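Local coordinates for salivary protein FS50 (Xenopsylla cheopis, PDB 5K6D) that inhibits the host voltage-gated sodium channel Nav1.5 as a secreted, disulfide-rich salivary toxin of the flea, at residues V4-R7 with C8-H12; D62-S65 with Q66-N69. All blocks are in the same frame, centred on the assembly; numbering follows the deposited sequence.

Interaction 1: residues V4-R7 with C8-H12; sequences VSER and CLKGH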
loop_
_atom_site.group_PDB
_atom_site.type_symbol
_atom_site.label_atom_id
_atom_site.label_comp_id
_atom_site.label_asym_id
_atom_site.label_seq_id
_atom_site.Cartn_x
_atom_site.Cartn_y
_atom_site.Cartn_z
ATOM N N VAL A 4 -5.316 -2.570 -9.499
ATOM C CA VAL A 4 -5.277 -3.168 -8.169
ATOM C C VAL A 4 -6.699 -3.326 -7.651
ATOM O O VAL A 4 -7.653 -2.796 -8.226
ATOM C CB VAL A 4 -4.455 -2.319 -7.171
ATOM C CG1 VAL A 4 -2.998 -2.199 -7.626
ATOM C CG2 VAL A 4 -5.078 -0.939 -6.988
ATOM N N SER A 5 -6.852 -4.060 -6.556
ATOM C CA SER A 5 -8.180 -4.322 -6.008
ATOM C C SER A 5 -8.605 -3.282 -4.972
ATOM O O SER A 5 -7.772 -2.541 -4.438
ATOM C CB SER A 5 -8.208 -5.702 -5.369
ATOM O OG SER A 5 -7.343 -5.723 -4.245
ATOM N N GLU A 6 -9.900 -3.251 -4.664
ATOM C CA GLU A 6 -10.366 -2.489 -3.513
ATOM C C GLU A 6 -9.622 -2.884 -2.241
ATOM O O GLU A 6 -9.274 -2.036 -1.420
ATOM C CB GLU A 6 -11.858 -2.693 -3.283
ATOM C CG GLU A 6 -12.750 -2.138 -4.360
ATOM C CD GLU A 6 -14.226 -2.202 -3.993
ATOM O OE1 GLU A 6 -14.596 -2.928 -3.053
ATOM O OE2 GLU A 6 -15.030 -1.503 -4.651
ATOM N N ARG A 7 -9.399 -4.181 -2.063
ATOM C CA ARG A 7 -8.671 -4.657 -0.894
ATOM C C ARG A 7 -7.296 -4.019 -0.800
ATOM O O ARG A 7 -6.850 -3.641 0.280
ATOM C CB ARG A 7 -8.548 -6.172 -0.931
ATOM C CG ARG A 7 -9.860 -6.879 -0.726
ATOM C CD ARG A 7 -9.671 -8.367 -0.855
ATOM N NE ARG A 7 -8.919 -8.942 0.260
ATOM C CZ ARG A 7 -7.776 -9.614 0.153
ATOM N NH1 ARG A 7 -7.180 -9.789 -1.029
ATOM N NH2 ARG A 7 -7.229 -10.120 1.248
ATOM N N CYS A 8 -6.629 -3.888 -1.939
ATOM C CA CYS A 8 -5.346 -3.210 -1.972
ATOM C C CYS A 8 -5.461 -1.786 -1.441
ATOM O O CYS A 8 -4.699 -1.388 -0.547
ATOM C CB CYS A 8 -4.797 -3.211 -3.398
ATOM S SG CYS A 8 -3.429 -2.094 -3.703
ATOM N N LEU A 9 -6.413 -1.028 -1.982
ATOM C CA LEU A 9 -6.484 0.402 -1.714
ATOM C C LEU A 9 -7.110 0.736 -0.365
ATOM O O LEU A 9 -6.542 1.510 0.406
ATOM C CB LEU A 9 -7.258 1.105 -2.833
ATOM C CG LEU A 9 -6.584 1.060 -4.210
ATOM C CD1 LEU A 9 -7.454 1.719 -5.258
ATOM C CD2 LEU A 9 -5.215 1.734 -4.172
ATOM N N LYS A 10 -8.286 0.187 -0.077
ATOM C CA LYS A 10 -8.956 0.558 1.175
ATOM C C LYS A 10 -8.828 -0.513 2.266
ATOM O O LYS A 10 -9.208 -0.267 3.414
ATOM C CB LYS A 10 -10.434 0.909 0.931
ATOM C CG LYS A 10 -11.324 -0.213 0.446
ATOM C CD LYS A 10 -12.765 0.288 0.272
ATOM C CE LYS A 10 -13.720 -0.824 -0.118
ATOM N NZ LYS A 10 -15.103 -0.293 -0.277
ATOM N N GLY A 11 -8.300 -1.684 1.926
ATOM C CA GLY A 11 -7.991 -2.679 2.942
ATOM C C GLY A 11 -8.959 -3.844 3.018
ATOM O O GLY A 11 -8.671 -4.868 3.656
ATOM N N HIS A 12 -10.106 -3.681 2.372
ATOM C CA HIS A 12 -11.184 -4.664 2.374
ATOM C C HIS A 12 -12.005 -4.409 1.121
ATOM O O HIS A 12 -11.799 -3.397 0.446
ATOM C CB HIS A 12 -12.038 -4.527 3.631
ATOM C CG HIS A 12 -12.543 -3.134 3.846
ATOM N ND1 HIS A 12 -13.765 -2.707 3.373
ATOM C CD2 HIS A 12 -11.970 -2.056 4.433
ATOM C CE1 HIS A 12 -13.935 -1.433 3.682
ATOM N NE2 HIS A 12 -12.860 -1.015 4.328
HETATM O O HOH W 1 -16.438 -2.489 -0.805
#

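Interaction 2: residues D62-S65 with Q66-N69; sequences DGSS and QKPN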
loop_
_atom_site.group_PDB
_atom_site.type_symbol
_atom_site.label_atom_id
_atom_site.label_comp_id
_atom_site.label_asym_id
_atom_site.label_seq_id
_atom_site.Cartn_x
_atom_site.Cartn_y
_atom_site.Cartn_z
ATOM N N ASP A 62 6.274 8.868 4.653
ATOM C CA ASP A 62 7.366 9.560 5.318
ATOM C C ASP A 62 7.204 11.078 5.243
ATOM O O ASP A 62 8.099 11.824 5.648
ATOM C CB ASP A 62 8.708 9.127 4.717
ATOM C CG ASP A 62 8.861 9.518 3.251
ATOM O OD1 ASP A 62 7.890 10.009 2.643
ATOM O OD2 ASP A 62 9.963 9.324 2.698
ATOM N N GLY A 63 6.063 11.535 4.734
ATOM C CA GLY A 63 5.806 12.964 4.635
ATOM C C GLY A 63 6.229 13.610 3.325
ATOM O O GLY A 63 5.971 14.790 3.091
ATOM N N SER A 64 6.881 12.836 2.467
ATOM C CA SER A 64 7.248 13.310 1.137
ATOM C C SER A 64 6.011 13.487 0.270
ATOM O O SER A 64 4.940 12.980 0.596
ATOM C CB SER A 64 8.214 12.336 0.469
ATOM O OG SER A 64 7.570 11.100 0.202
ATOM N N SER A 65 6.159 14.203 -0.838
ATOM C CA SER A 65 5.028 14.425 -1.730
ATOM C C SER A 65 4.465 13.103 -2.249
ATOM O O SER A 65 3.253 12.950 -2.385
ATOM C CB SER A 65 5.433 15.323 -2.899
ATOM O OG SER A 65 6.426 14.709 -3.698
ATOM N N GLN A 66 5.344 12.145 -2.514
ATOM C CA GLN A 66 4.938 10.859 -3.047
ATOM C C GLN A 66 4.330 9.950 -1.981
ATOM O O GLN A 66 3.485 9.112 -2.284
ATOM C CB GLN A 66 6.139 10.172 -3.683
ATOM C CG GLN A 66 5.833 8.878 -4.364
ATOM C CD GLN A 66 7.082 8.177 -4.807
ATOM O OE1 GLN A 66 7.990 7.936 -4.010
ATOM N NE2 GLN A 66 7.149 7.847 -6.087
ATOM N N LYS A 67 4.778 10.091 -0.735
ATOM C CA LYS A 67 4.330 9.214 0.344
ATOM C C LYS A 67 3.966 10.071 1.558
ATOM O O LYS A 67 4.638 10.017 2.587
ATOM C CB LYS A 67 5.417 8.191 0.696
ATOM C CG LYS A 67 5.932 7.388 -0.499
ATOM C CD LYS A 67 6.875 6.271 -0.071
ATOM C CE LYS A 67 7.927 6.773 0.902
ATOM N NZ LYS A 67 9.176 7.166 0.191
ATOM N N PRO A 68 2.895 10.876 1.439
ATOM C CA PRO A 68 2.674 11.963 2.407
ATOM C C PRO A 68 2.146 11.545 3.778
ATOM O O PRO A 68 2.417 12.249 4.750
ATOM C CB PRO A 68 1.639 12.848 1.704
ATOM C CG PRO A 68 0.920 11.922 0.793
ATOM C CD PRO A 68 1.965 10.959 0.300
ATOM N N ASN A 69 1.410 10.440 3.860
ATOM C CA ASN A 69 0.711 10.080 5.089
ATOM C C ASN A 69 1.387 8.910 5.796
ATOM O O ASN A 69 1.432 7.810 5.260
ATOM C CB ASN A 69 -0.744 9.733 4.760
ATOM C CG ASN A 69 -1.611 9.584 5.995
ATOM O OD1 ASN A 69 -1.132 9.242 7.078
ATOM N ND2 ASN A 69 -2.905 9.839 5.837
HETATM O O HOH W 2 9.092 9.559 -1.482
#

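Interaction 1: residues V4-R7 with C8-H12
The short helix 6-10 begins here with a serine N-cap. S5 sits just before the helix, and S5 OG accepts the amide of C8, with S5 OG to C8 N at 3.0 Å. The S5 hydroxyl lies between its own N and carbonyl carbon (chi1 66°), which turns it back over the first turn. The S5 carbonyl also serves the turn: L9 N donates to S5 O at 3.2 Å, 17° from the carbonyl plane. The next bond is straighter, with K10 N to E6 O at 2.8 Å and the donor nearly along the C=O axis. The last, G11 N to R7 O, is weak. G11 then leaves the helix with positive phi, a conformation that suits glycine.

On one side, V4 packs against the helix. V4 CB lies 3.6 Å from C8 SG. V4 CG2 meets L9 CG at 3.7 Å, and the V4 and L9 side chains cross at about a right angle. C8 SG is anti to its backbone N and is bonded to C53 SG. I21 also touches V4.

On another side, E6 and K10 run alongside each other, pointing the same way. Their salt bridge is long, with E6 OE1 to K10 NZ at 3.9 Å. A water closes the gap: it donates to E6 OE1 and accepts from K10 NZ. E6 OE1 also takes the amide of K14. K10 CG lies over the centre of the H12 ring, 4.2 Å above its plane.

The buried side, with V4 and C8, is fixed by apolar packing and the disulfide. The E6-K10 pair faces solvent. E6 is held chiefly by the K14 amide, and its direct pull on K10 is probably modest.

Interaction 2: residues D62-S65 with Q66-N69
D62 and K67 meet twice, through backbone and side chain. K67 O accepts two amides. D62 N donates to K67 O at 2.9 Å, in the carbonyl plane. G63 N donates to K67 O at 3.0 Å, tilted 24° from that plane. K67 CE lies over a face of the D62 carboxylate. The K67 chain bends at chi3 (-48°) and again at chi4, which brings K67 NZ to 3.4 Å from D62 OD2 from that same side. This salt bridge has only a weak hydrogen bond. G63 CA adds a CH...O contact to P68 O.

S64 joins the two sides. S64 OG accepts from K67 N at 3.1 Å. S64 OG also donates to D62 OD1 at 2.7 Å, on the syn lone pair. S64 N donates to D62 OD1 at 3.0 Å from above the carboxylate plane, which makes an Asx turn. Two bonds therefore hold D62 OD1 and fix the rotation of the carboxylate. A water donates to S64 OG and Q66 OE1 and accepts from K67 NZ, linking three side chains.

The whole turn lies at the surface, in the loop between strands 57-60 and 73-76. Y74 of strand 73-76 touches K67 and P68, and its OH accepts a hydrogen bond from N69 N. L25, in the loop before strand 26-28, touches Q66 and K67.

From the N terminus, strand 3-4, which pairs antiparallel with strand 19-20, leads straight into interaction 1. This contact spans helix 6-10 from its N-cap to the glycine beyond it. The C8-C53 disulfide ties the helix to the chain just after the long helix 38-51. The chain then passes through strands 19-20 and 26-28, helix 38-51 and strand 57-60. Interaction 2 follows, closing a turn within the loop that joins strands 57-60 and 73-76 of the three-stranded sheet. The two contacts lie in series and neither nest nor cross. The centres of interactions 1 and 2 are about 19 Å apart, on opposite sides of the chain's centre.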